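Long-range contacts in pyruvate kinase (Cryptosporidium parvum, PDB 4DRS), which probably catalyses the last step of glycolysis, transferring the phosphoryl group of phosphoenolpyruvate to ADP to give pyruvate and ATP: residues K45-C50 with S356-L361; I233-V238 with I265-K270; T326-L331 with M345-N350. All blocks are in the same frame, centred on the assembly; numbering follows the deposited sequence.

Interaction 1: residues K45-C50 with S356-L361; sequences KTQIIC and SDCVML
Ile49 and Met360 meet at a slant on the inner face of a TIM barrel, where the first strand, 47-51, pairs with the last, 358-361, and closes the cylinder. CG2 of Ile49 lies 3.6 Å from CG of Met360, the closest apolar approach between the two side chains. Met360 CG stands anti to its backbone N (chi1 -172°), which lays CG against Ile49 before the rest of the chain leads away; the side chain also touches Arg74, an ADP-binding residue. On the same face, CB of Gln47 rests 3.7 Å from SG of Cys358, while the amide of Gln47 turns away to Ser71 and Ala466. The opposite face carries Ile48, Cys50, Val359 and Leu361. Here Ile48 CG1 approaches Val359 CG2 at 3.9 Å, and Met378 of helix 371-386 covers both side chains from outside.

The backbones between these faces run parallel, their short axes 4.6 Å apart at closest approach and inclined by 22°. Towards 356-361 the bonds run from Gln47 and Ile49, the N and O of each reaching different partners, while Ile48 and Cys50 bond to strand 72-76 and Ser71 on the other side. The most nearly linear, Ile49 N to Val359 O, spans 2.8 Å with 173° at the hydrogen.

Farther out, at the N-terminal end of the strands, the contact becomes polar. Thr46 sends its hydroxyl to Glu386, whereas the carboxylate of Asp357 forms a salt bridge with Arg445. Ser356 folds back on its own segment: its OG donates to Cys358 O over 3.0 Å, arriving from above the carbonyl plane. At the edge, the carbonyl O of Asp357 accepts from Gln47 N and also faces CG2 of Thr46 at 3.3 Å.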
ATOM      1  N   LYS A  45      12.560  15.727 -19.970  1.00 41.67           N
ATOM      2  CA  LYS A  45      12.928  14.324 -20.190  1.00 40.37           C
ATOM      3  C   LYS A  45      12.318  13.763 -21.467  1.00 37.92           C
ATOM      4  O   LYS A  45      12.969  13.020 -22.201  1.00 36.97           O
ATOM      5  CB  LYS A  45      12.514  13.463 -18.996  1.00 40.50           C
ATOM      6  CG  LYS A  45      13.300  13.752 -17.735  1.00 41.08           C
ATOM      7  CD  LYS A  45      12.727  12.990 -16.553  1.00 42.22           C
ATOM      8  CE  LYS A  45      13.375  13.430 -15.256  1.00 43.04           C
ATOM      9  NZ  LYS A  45      14.860  13.325 -15.337  1.00 43.05           N
ATOM     10  N   THR A  46      11.069  14.131 -21.724  1.00 37.18           N
ATOM     11  CA  THR A  46      10.370  13.682 -22.917  1.00 37.12           C
ATOM     12  C   THR A  46      11.049  14.217 -24.174  1.00 36.89           C
ATOM     13  O   THR A  46      11.316  15.412 -24.294  1.00 37.01           O
ATOM     14  CB  THR A  46       8.893  14.102 -22.886  1.00 37.38           C
ATOM     15  OG1 THR A  46       8.323  13.713 -21.631  1.00 38.03           O
ATOM     16  CG2 THR A  46       8.108  13.434 -24.025  1.00 37.25           C
ATOM     17  N   GLN A  47      11.336  13.308 -25.097  1.00 36.12           N
ATOM     18  CA  GLN A  47      12.001  13.654 -26.340  1.00 36.06           C
ATOM     19  C   GLN A  47      11.017  14.290 -27.314  1.00 36.19           C
ATOM     20  O   GLN A  47       9.812  14.027 -27.263  1.00 36.16           O
ATOM     21  CB  GLN A  47      12.643  12.411 -26.956  1.00 36.06           C
ATOM     22  CG  GLN A  47      13.596  11.659 -26.031  1.00 36.01           C
ATOM     23  CD  GLN A  47      14.955  12.330 -25.862  1.00 36.43           C
ATOM     24  OE1 GLN A  47      15.175  13.464 -26.300  1.00 36.46           O
ATOM     25  NE2 GLN A  47      15.880  11.622 -25.217  1.00 36.51           N
ATOM     26  N   ILE A  48      11.538  15.131 -28.200  1.00 36.53           N
ATOM     27  CA  ILE A  48      10.706  15.848 -29.157  1.00 36.60           C
ATOM     28  C   ILE A  48      11.134  15.536 -30.583  1.00 37.34           C
ATOM     29  O   ILE A  48      12.294  15.742 -30.955  1.00 37.45           O
ATOM     30  CB  ILE A  48      10.729  17.376 -28.912  1.00 36.45           C
ATOM     31  CG1 ILE A  48      10.052  17.715 -27.580  1.00 36.11           C
ATOM     32  CG2 ILE A  48      10.057  18.119 -30.058  1.00 36.97           C
ATOM     33  CD1 ILE A  48      10.143  19.176 -27.187  1.00 36.73           C
ATOM     34  N   ILE A  49      10.182  15.029 -31.363  1.00 33.78           N
ATOM     35  CA  ILE A  49      10.361  14.803 -32.791  1.00 34.11           C
ATOM     36  C   ILE A  49       9.718  15.949 -33.576  1.00 34.39           C
ATOM     37  O   ILE A  49       8.571  16.317 -33.309  1.00 34.77           O
ATOM     38  CB  ILE A  49       9.742  13.459 -33.237  1.00 34.20           C
ATOM     39  CG1 ILE A  49      10.364  12.291 -32.464  1.00 34.20           C
ATOM     40  CG2 ILE A  49       9.918  13.261 -34.742  1.00 34.14           C
ATOM     41  CD1 ILE A  49       9.770  10.935 -32.799  1.00 33.88           C
ATOM     42  N   CYS A  50      10.461  16.511 -34.528  1.00 34.45           N
ATOM     43  CA  CYS A  50       9.935  17.553 -35.419  1.00 35.71           C
ATOM     44  C   CYS A  50       9.964  17.080 -36.854  1.00 35.58           C
ATOM     45  O   CYS A  50      10.970  16.544 -37.317  1.00 35.12           O
ATOM     46  CB  CYS A  50      10.744  18.850 -35.319  1.00 36.39           C
ATOM     47  SG  CYS A  50      10.789  19.589 -33.679  1.00 39.27           S
ATOM     48  N   SER A 356       4.294   8.629 -22.211  1.00 38.07           N
ATOM     49  CA  SER A 356       4.907   8.763 -23.530  1.00 38.47           C
ATOM     50  C   SER A 356       6.399   9.125 -23.476  1.00 37.97           C
ATOM     51  O   SER A 356       6.812   9.992 -22.703  1.00 38.10           O
ATOM     52  CB  SER A 356       4.143   9.805 -24.344  1.00 38.53           C
ATOM     53  OG  SER A 356       4.423   9.665 -25.716  1.00 40.69           O
ATOM     54  N   ASP A 357       7.197   8.452 -24.300  1.00 38.45           N
ATOM     55  CA  ASP A 357       8.636   8.723 -24.392  1.00 39.29           C
ATOM     56  C   ASP A 357       8.953   9.958 -25.233  1.00 39.23           C
ATOM     57  O   ASP A 357       9.832  10.742 -24.873  1.00 39.17           O
ATOM     58  CB  ASP A 357       9.393   7.505 -24.943  1.00 40.06           C
ATOM     59  CG  ASP A 357       9.625   6.436 -23.890  1.00 41.83           C
ATOM     60  OD1 ASP A 357       8.678   5.679 -23.583  1.00 42.47           O
ATOM     61  OD2 ASP A 357      10.758   6.352 -23.366  1.00 43.28           O
ATOM     62  N   CYS A 358       8.255  10.106 -26.360  1.00 39.42           N
ATOM     63  CA  CYS A 358       8.429  11.256 -27.244  1.00 39.86           C
ATOM     64  C   CYS A 358       7.099  11.832 -27.647  1.00 38.72           C
ATOM     65  O   CYS A 358       6.089  11.129 -27.690  1.00 38.37           O
ATOM     66  CB  CYS A 358       9.158  10.890 -28.539  1.00 41.68           C
ATOM     67  SG  CYS A 358      10.497   9.712 -28.369  1.00 47.76           S
ATOM     68  N   VAL A 359       7.124  13.117 -27.968  1.00 38.19           N
ATOM     69  CA  VAL A 359       6.004  13.778 -28.614  1.00 39.33           C
ATOM     70  C   VAL A 359       6.476  14.256 -29.981  1.00 40.87           C
ATOM     71  O   VAL A 359       7.651  14.593 -30.160  1.00 40.88           O
ATOM     72  CB  VAL A 359       5.443  14.942 -27.765  1.00 38.24           C
ATOM     73  CG1 VAL A 359       4.775  14.391 -26.515  1.00 37.10           C
ATOM     74  CG2 VAL A 359       6.538  15.934 -27.386  1.00 37.85           C
ATOM     75  N   MET A 360       5.567  14.262 -30.946  1.00 43.19           N
ATOM     76  CA  MET A 360       5.910  14.619 -32.308  1.00 46.38           C
ATOM     77  C   MET A 360       5.059  15.765 -32.839  1.00 48.39           C
ATOM     78  O   MET A 360       3.839  15.753 -32.696  1.00 48.57           O
ATOM     79  CB  MET A 360       5.771  13.400 -33.218  1.00 46.85           C
ATOM     80  CG  MET A 360       6.299  13.613 -34.626  1.00 47.89           C
ATOM     81  SD  MET A 360       5.968  12.191 -35.672  1.00 50.36           S
ATOM     82  CE  MET A 360       4.506  12.746 -36.544  1.00 51.01           C
ATOM     83  N   LEU A 361       5.723  16.741 -33.454  1.00 52.42           N
ATOM     84  CA  LEU A 361       5.063  17.822 -34.188  1.00 56.44           C
ATOM     85  C   LEU A 361       5.000  17.499 -35.670  1.00 59.07           C
ATOM     86  O   LEU A 361       5.994  17.073 -36.257  1.00 59.69           O
ATOM     87  CB  LEU A 361       5.821  19.136 -34.005  1.00 58.54           C
ATOM     88  CG  LEU A 361       5.644  19.891 -32.694  1.00 59.94           C
ATOM     89  CD1 LEU A 361       6.606  21.066 -32.637  1.00 62.48           C
ATOM     90  CD2 LEU A 361       4.212  20.370 -32.521  1.00 63.15           C
TER

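Interaction 2: residues I233-V238 with I265-K270; sequences IALSFV and IKIISK
Lys270 lies along the backbone of Leu235 and Ser236, and this is the most closely fitted part of the contact. Its CB is 3.3 Å from Leu235 O. A bend farther along the chain (chi3 65°) then brings the ammonium group round to Ser236, where NZ donates to OG over 2.7 Å. The same nitrogen forms a salt bridge with Asp109, and Ser236 OG also bonds to Thr110 O, so both polar ends are held towards the end of strand 105-109 and the residue after it. CD of Lys270 passes 4.0 Å from CB of Ala234, on the face that also carries Ile268 and meets Met107 and Met291.

The backbone pairing is continuous over these residues. Ile233 and Leu235 each use both N and O, and the bond from Ile233 N to Lys266 O measures 2.9 Å with 171° at the hydrogen. At the start of the strands Ile265 reaches back over Ile233, the two side chains crossing at about a right angle with CD1 of Ile265 3.6 Å from CG1 of Ile233.

The backbone grip slackens beyond Ser236. Val238 N makes only a weak bond to Lys270 O, 3.3 Å long and bent to 135°, although Val238 CG2 still packs 3.7 Å from OG of Ser269, whose hydroxyl bonds to Ser287. Phe237 points away and is partly exposed. At the other end Lys266, also partly exposed, directs NZ to Ser264 O.

A glycerol beside Lys270 and the nearby ADP-binding Arg74 are consistent with the tight end lying by the active site, at the C-terminal ends of the barrel strands. The two are the paired strands of a beta-alpha-beta crossover, 232-235 through helix 241-252 to 266-271, of the kind from which a TIM barrel is built.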
ATOM      1  N   ILE A 233      13.196   4.053 -38.795  1.00 32.14           N
ATOM      2  CA  ILE A 233      12.215   3.868 -39.848  1.00 32.59           C
ATOM      3  C   ILE A 233      10.841   3.838 -39.178  1.00 32.49           C
ATOM      4  O   ILE A 233      10.512   2.896 -38.451  1.00 32.32           O
ATOM      5  CB  ILE A 233      12.439   2.548 -40.634  1.00 32.91           C
ATOM      6  CG1 ILE A 233      13.799   2.549 -41.336  1.00 32.84           C
ATOM      7  CG2 ILE A 233      11.327   2.342 -41.660  1.00 33.08           C
ATOM      8  CD1 ILE A 233      14.241   1.191 -41.846  1.00 32.55           C
ATOM      9  N   ALA A 234      10.053   4.884 -39.400  1.00 32.47           N
ATOM     10  CA  ALA A 234       8.676   4.912 -38.933  1.00 32.43           C
ATOM     11  C   ALA A 234       7.824   4.240 -39.996  1.00 32.77           C
ATOM     12  O   ALA A 234       7.580   4.801 -41.066  1.00 33.68           O
ATOM     13  CB  ALA A 234       8.211   6.339 -38.673  1.00 32.39           C
ATOM     14  N   LEU A 235       7.401   3.021 -39.700  1.00 33.07           N
ATOM     15  CA  LEU A 235       6.699   2.187 -40.661  1.00 34.41           C
ATOM     16  C   LEU A 235       5.198   2.485 -40.607  1.00 35.02           C
ATOM     17  O   LEU A 235       4.531   2.177 -39.610  1.00 35.51           O
ATOM     18  CB  LEU A 235       6.993   0.720 -40.346  1.00 34.87           C
ATOM     19  CG  LEU A 235       7.161  -0.303 -41.463  1.00 36.45           C
ATOM     20  CD1 LEU A 235       8.264   0.104 -42.428  1.00 36.79           C
ATOM     21  CD2 LEU A 235       7.452  -1.670 -40.851  1.00 36.80           C
ATOM     22  N   SER A 236       4.678   3.106 -41.663  1.00 35.08           N
ATOM     23  CA  SER A 236       3.266   3.513 -41.706  1.00 36.22           C
ATOM     24  C   SER A 236       2.293   2.344 -41.862  1.00 36.54           C
ATOM     25  O   SER A 236       2.557   1.403 -42.613  1.00 36.69           O
ATOM     26  CB  SER A 236       3.020   4.536 -42.823  1.00 36.33           C
ATOM     27  OG  SER A 236       3.706   5.745 -42.573  1.00 35.66           O
ATOM     28  N   PHE A 237       1.168   2.430 -41.153  1.00 37.19           N
ATOM     29  CA  PHE A 237       0.059   1.461 -41.245  1.00 38.84           C
ATOM     30  C   PHE A 237       0.440  -0.005 -41.014  1.00 39.33           C
ATOM     31  O   PHE A 237      -0.025  -0.883 -41.735  1.00 40.20           O
ATOM     32  CB  PHE A 237      -0.689   1.596 -42.587  1.00 39.52           C
ATOM     33  CG  PHE A 237      -1.576   2.807 -42.673  1.00 40.70           C
ATOM     34  CD1 PHE A 237      -2.916   2.736 -42.287  1.00 41.19           C
ATOM     35  CD2 PHE A 237      -1.079   4.019 -43.147  1.00 40.73           C
ATOM     36  CE1 PHE A 237      -3.737   3.851 -42.363  1.00 41.71           C
ATOM     37  CE2 PHE A 237      -1.894   5.135 -43.226  1.00 41.32           C
ATOM     38  CZ  PHE A 237      -3.226   5.054 -42.829  1.00 42.36           C
ATOM     39  N   VAL A 238       1.279  -0.266 -40.018  1.00 39.78           N
ATOM     40  CA  VAL A 238       1.598  -1.643 -39.631  1.00 40.65           C
ATOM     41  C   VAL A 238       0.335  -2.299 -39.080  1.00 42.30           C
ATOM     42  O   VAL A 238      -0.420  -1.669 -38.337  1.00 42.24           O
ATOM     43  CB  VAL A 238       2.745  -1.693 -38.600  1.00 39.65           C
ATOM     44  CG1 VAL A 238       2.976  -3.110 -38.095  1.00 39.53           C
ATOM     45  CG2 VAL A 238       4.020  -1.144 -39.222  1.00 39.75           C
ATOM     46  N   ILE A 265      19.623   0.190 -37.349  1.00 36.85           N
ATOM     47  CA  ILE A 265      18.501   1.114 -37.523  1.00 35.46           C
ATOM     48  C   ILE A 265      17.236   0.560 -36.858  1.00 35.02           C
ATOM     49  O   ILE A 265      16.939  -0.628 -36.964  1.00 33.98           O
ATOM     50  CB  ILE A 265      18.258   1.446 -39.025  1.00 34.92           C
ATOM     51  CG1 ILE A 265      17.310   2.643 -39.169  1.00 34.18           C
ATOM     52  CG2 ILE A 265      17.752   0.220 -39.794  1.00 35.11           C
ATOM     53  CD1 ILE A 265      17.256   3.242 -40.558  1.00 34.71           C
ATOM     54  N   LYS A 266      16.497   1.434 -36.179  1.00 35.20           N
ATOM     55  CA  LYS A 266      15.365   1.009 -35.359  1.00 34.95           C
ATOM     56  C   LYS A 266      14.018   1.123 -36.059  1.00 34.18           C
ATOM     57  O   LYS A 266      13.721   2.122 -36.711  1.00 34.05           O
ATOM     58  CB  LYS A 266      15.370   1.749 -34.016  1.00 35.45           C
ATOM     59  CG  LYS A 266      16.392   1.176 -33.053  1.00 36.22           C
ATOM     60  CD  LYS A 266      16.924   2.219 -32.088  1.00 37.04           C
ATOM     61  CE  LYS A 266      18.307   1.812 -31.591  1.00 37.85           C
ATOM     62  NZ  LYS A 266      19.314   1.758 -32.697  1.00 37.86           N
ATOM     63  N   ILE A 267      13.222   0.069 -35.926  1.00 33.92           N
ATOM     64  CA  ILE A 267      11.900  -0.001 -36.531  1.00 33.23           C
ATOM     65  C   ILE A 267      10.859   0.493 -35.540  1.00 32.56           C
ATOM     66  O   ILE A 267      10.694  -0.072 -34.455  1.00 32.70           O
ATOM     67  CB  ILE A 267      11.551  -1.438 -36.980  1.00 33.59           C
ATOM     68  CG1 ILE A 267      12.566  -1.928 -38.017  1.00 33.91           C
ATOM     69  CG2 ILE A 267      10.127  -1.500 -37.527  1.00 33.12           C
ATOM     70  CD1 ILE A 267      12.477  -3.414 -38.311  1.00 34.25           C
ATOM     71  N   ILE A 268      10.168   1.555 -35.926  1.00 31.89           N
ATOM     72  CA  ILE A 268       9.108   2.122 -35.115  1.00 32.65           C
ATOM     73  C   ILE A 268       7.799   1.927 -35.867  1.00 33.30           C
ATOM     74  O   ILE A 268       7.587   2.519 -36.922  1.00 33.95           O
ATOM     75  CB  ILE A 268       9.385   3.610 -34.803  1.00 33.07           C
ATOM     76  CG1 ILE A 268      10.716   3.730 -34.049  1.00 33.26           C
ATOM     77  CG2 ILE A 268       8.241   4.227 -34.002  1.00 32.11           C
ATOM     78  CD1 ILE A 268      11.227   5.142 -33.922  1.00 35.61           C
ATOM     79  N   SER A 269       6.941   1.059 -35.345  1.00 33.74           N
ATOM     80  CA  SER A 269       5.693   0.739 -36.022  1.00 34.66           C
ATOM     81  C   SER A 269       4.604   1.734 -35.651  1.00 35.30           C
ATOM     82  O   SER A 269       4.401   2.037 -34.473  1.00 35.74           O
ATOM     83  CB  SER A 269       5.255  -0.683 -35.706  1.00 34.54           C
ATOM     84  OG  SER A 269       6.178  -1.615 -36.238  1.00 35.13           O
ATOM     85  N   LYS A 270       3.927   2.246 -36.674  1.00 35.89           N
ATOM     86  CA  LYS A 270       2.848   3.205 -36.500  1.00 36.54           C
ATOM     87  C   LYS A 270       1.510   2.488 -36.485  1.00 37.67           C
ATOM     88  O   LYS A 270       1.125   1.837 -37.463  1.00 37.39           O
ATOM     89  CB  LYS A 270       2.868   4.246 -37.620  1.00 37.34           C
ATOM     90  CG  LYS A 270       4.088   5.160 -37.593  1.00 37.64           C
ATOM     91  CD  LYS A 270       4.275   5.905 -38.903  1.00 38.07           C
ATOM     92  CE  LYS A 270       3.129   6.864 -39.178  1.00 38.67           C
ATOM     93  NZ  LYS A 270       3.286   7.485 -40.517  1.00 39.53           N
TER

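Interaction 3: residues T326-L331 with M345-N350; sequences TATQML and MTDVAN
Met330 and Asp347 are brought together by their torsions: CG of Asp347 extends anti to the backbone N (chi1 -165°), carrying the carboxylate off the helix, while CG of Met330 is anti to its own carbonyl carbon (chi1 -70°). The result is a close approach of 3.1 Å between Met330 CG and Asp347 OD2, with the side chains at about a right angle. A further bend in Met330 (chi2 76°) turns its sulfur back to its own segment, where Thr328 N makes a weak hydrogen bond to SD of Met330 at 3.1 Å.

Beside this carboxylate the apolar contact is carried by Val348, whose CG2 packs 3.7 Å from CB of Met330; Leu331 CD2 stands farther off, 4.4 Å from the same Val348 methyl.

The polar link is indirect. One water lies 2.7 Å from Thr328 OG1 and donates to Asp347 OD2 at 3.1 Å, bridging the two side chains. OD1 of Asp347 instead accepts from Thr346 of the second subunit, and Thr346 here returns the same bond to the neighbour's Asp347. Asp347 thus serves both the loop leaving strand 324-327 and the subunit interface, which Thr328 also reaches through Arg342 of the second subunit: a beta-alpha unit of a TIM barrel, placed at the contact between two copies.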
ATOM      1  N   THR A 326       3.916   9.648 -29.109  1.00 38.32           N
ATOM      2  CA  THR A 326       2.592  10.248 -29.301  1.00 41.38           C
ATOM      3  C   THR A 326       2.664  11.341 -30.371  1.00 43.74           C
ATOM      4  O   THR A 326       3.466  12.264 -30.274  1.00 42.93           O
ATOM      5  CB  THR A 326       2.047  10.818 -27.980  1.00 41.23           C
ATOM      6  OG1 THR A 326       1.764   9.737 -27.090  1.00 42.83           O
ATOM      7  CG2 THR A 326       0.762  11.624 -28.208  1.00 42.61           C
ATOM      8  N   ALA A 327       1.813  11.231 -31.383  1.00 48.99           N
ATOM      9  CA  ALA A 327       1.896  12.086 -32.561  1.00 54.61           C
ATOM     10  C   ALA A 327       0.557  12.199 -33.264  1.00 60.50           C
ATOM     11  O   ALA A 327       0.333  11.535 -34.278  1.00 64.54           O
ATOM     12  CB  ALA A 327       2.928  11.525 -33.528  1.00 53.91           C
ATOM     13  N   THR A 328      -0.332  13.032 -32.735  1.00 86.72           N
ATOM     14  CA  THR A 328      -1.657  13.203 -33.339  1.00 91.26           C
ATOM     15  C   THR A 328      -1.829  14.615 -33.906  1.00 90.43           C
ATOM     16  O   THR A 328      -2.955  15.095 -34.071  1.00 92.50           O
ATOM     17  CB  THR A 328      -2.789  12.871 -32.341  1.00 94.01           C
ATOM     18  OG1 THR A 328      -2.559  13.554 -31.101  1.00 91.53           O
ATOM     19  CG2 THR A 328      -2.858  11.369 -32.084  1.00 99.25           C
ATOM     20  N   GLN A 329      -0.701  15.249 -34.228  1.00 90.83           N
ATOM     21  CA  GLN A 329      -0.636  16.669 -34.598  1.00 91.13           C
ATOM     22  C   GLN A 329      -1.253  17.520 -33.485  1.00 90.32           C
ATOM     23  O   GLN A 329      -2.310  18.137 -33.657  1.00 91.22           O
ATOM     24  CB  GLN A 329      -1.300  16.929 -35.959  1.00 93.44           C
ATOM     25  CG  GLN A 329      -0.889  18.243 -36.608  1.00 91.95           C
ATOM     26  CD  GLN A 329      -1.584  18.485 -37.932  1.00 94.89           C
ATOM     27  OE1 GLN A 329      -2.808  18.608 -37.994  1.00 99.36           O
ATOM     28  NE2 GLN A 329      -0.801  18.568 -39.000  1.00 94.65           N
ATOM     29  N   MET A 330      -0.575  17.537 -32.342  1.00 90.69           N
ATOM     30  CA  MET A 330      -1.124  18.113 -31.115  1.00 92.36           C
ATOM     31  C   MET A 330      -1.334  19.630 -31.146  1.00 90.77           C
ATOM     32  O   MET A 330      -2.213  20.142 -30.454  1.00 91.39           O
ATOM     33  CB  MET A 330      -0.269  17.715 -29.907  1.00 92.26           C
ATOM     34  CG  MET A 330      -0.365  16.242 -29.537  1.00 98.67           C
ATOM     35  SD  MET A 330       0.575  15.162 -30.631  1.00105.14           S
ATOM     36  CE  MET A 330       2.205  15.340 -29.907  1.00101.94           C
ATOM     37  N   LEU A 331      -0.543  20.341 -31.948  1.00 88.26           N
ATOM     38  CA  LEU A 331      -0.612  21.808 -31.974  1.00 89.43           C
ATOM     39  C   LEU A 331      -1.103  22.369 -33.317  1.00 90.06           C
ATOM     40  O   LEU A 331      -0.445  23.216 -33.926  1.00 87.77           O
ATOM     41  CB  LEU A 331       0.739  22.426 -31.567  1.00 88.24           C
ATOM     42  CG  LEU A 331       1.451  21.957 -30.285  1.00 87.50           C
ATOM     43  CD1 LEU A 331       2.812  22.622 -30.156  1.00 86.38           C
ATOM     44  CD2 LEU A 331       0.626  22.202 -29.027  1.00 87.22           C
ATOM     45  N   MET A 345      -2.238  22.137 -25.443  1.00 58.88           N
ATOM     46  CA  MET A 345      -1.201  22.050 -24.422  1.00 55.96           C
ATOM     47  C   MET A 345      -1.489  20.921 -23.436  1.00 53.03           C
ATOM     48  O   MET A 345      -0.589  20.157 -23.091  1.00 51.33           O
ATOM     49  CB  MET A 345      -1.039  23.383 -23.688  1.00 57.75           C
ATOM     50  CG  MET A 345      -0.539  24.520 -24.568  1.00 59.49           C
ATOM     51  SD  MET A 345      -0.410  26.088 -23.685  1.00 62.76           S
ATOM     52  CE  MET A 345       1.345  26.142 -23.363  1.00 61.40           C
ATOM     53  N   THR A 346      -2.745  20.810 -23.005  1.00 51.37           N
ATOM     54  CA  THR A 346      -3.144  19.744 -22.082  1.00 51.15           C
ATOM     55  C   THR A 346      -2.999  18.355 -22.716  1.00 49.16           C
ATOM     56  O   THR A 346      -2.719  17.380 -22.017  1.00 47.46           O
ATOM     57  CB  THR A 346      -4.575  19.931 -21.535  1.00 52.08           C
ATOM     58  OG1 THR A 346      -5.512  19.877 -22.612  1.00 53.78           O
ATOM     59  CG2 THR A 346      -4.715  21.268 -20.799  1.00 53.04           C
ATOM     60  N   ASP A 347      -3.167  18.280 -24.038  1.00 48.22           N
ATOM     61  CA  ASP A 347      -2.984  17.029 -24.777  1.00 47.83           C
ATOM     62  C   ASP A 347      -1.552  16.505 -24.680  1.00 46.00           C
ATOM     63  O   ASP A 347      -1.335  15.309 -24.464  1.00 44.78           O
ATOM     64  CB  ASP A 347      -3.385  17.193 -26.246  1.00 50.29           C
ATOM     65  CG  ASP A 347      -3.560  15.857 -26.958  1.00 52.93           C
ATOM     66  OD1 ASP A 347      -4.228  14.959 -26.403  1.00 55.19           O
ATOM     67  OD2 ASP A 347      -3.036  15.698 -28.078  1.00 54.80           O
ATOM     68  N   VAL A 348      -0.584  17.409 -24.831  1.00 44.56           N
ATOM     69  CA  VAL A 348       0.832  17.058 -24.712  1.00 42.88           C
ATOM     70  C   VAL A 348       1.198  16.761 -23.257  1.00 41.82           C
ATOM     71  O   VAL A 348       1.923  15.800 -22.977  1.00 41.77           O
ATOM     72  CB  VAL A 348       1.747  18.165 -25.276  1.00 43.07           C
ATOM     73  CG1 VAL A 348       3.202  17.716 -25.266  1.00 43.28           C
ATOM     74  CG2 VAL A 348       1.323  18.530 -26.690  1.00 43.47           C
ATOM     75  N   ALA A 349       0.693  17.583 -22.342  1.00 40.55           N
ATOM     76  CA  ALA A 349       0.880  17.371 -20.914  1.00 40.23           C
ATOM     77  C   ALA A 349       0.384  15.994 -20.485  1.00 39.94           C
ATOM     78  O   ALA A 349       1.083  15.261 -19.783  1.00 39.46           O
ATOM     79  CB  ALA A 349       0.168  18.455 -20.121  1.00 40.52           C
ATOM     80  N   ASN A 350      -0.825  15.645 -20.915  1.00 40.48           N
ATOM     81  CA  ASN A 350      -1.415  14.361 -20.559  1.00 40.86           C
ATOM     82  C   ASN A 350      -0.792  13.174 -21.294  1.00 39.72           C
ATOM     83  O   ASN A 350      -0.789  12.061 -20.770  1.00 39.84           O
ATOM     84  CB  ASN A 350      -2.937  14.389 -20.712  1.00 41.86           C
ATOM     85  CG  ASN A 350      -3.612  15.172 -19.601  1.00 42.98           C
ATOM     86  OD1 ASN A 350      -3.514  14.817 -18.426  1.00 44.81           O
ATOM     87  ND2 ASN A 350      -4.297  16.244 -19.964  1.00 42.83           N
TER
HETATM   88  O   HOH W   1      -3.873  12.831 -28.869  1.00 60.09           O

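All three contacts belong to the same eight-stranded parallel barrel. Along the chain, interaction 1 closes the long loop from the first strand to the last, and interactions 2 and 3 follow in series inside it. Interactions 1 and 3 are neighbours, with centres 10 Å apart: strands 324-327 and 358-361 pair through probable hydrogen bonds, Met360 N to Thr326 O and Thr326 N to Cys358 O, both 3.0 Å. Interaction 2 sits elsewhere round the barrel, its centre 16 Å from interaction 1 and 20 Å from interaction 3, without touching either. Met360 and Lys270 nevertheless both approach Arg74, so interactions 1 and 2 probably border the ADP site, whereas interaction 3 faces another subunit.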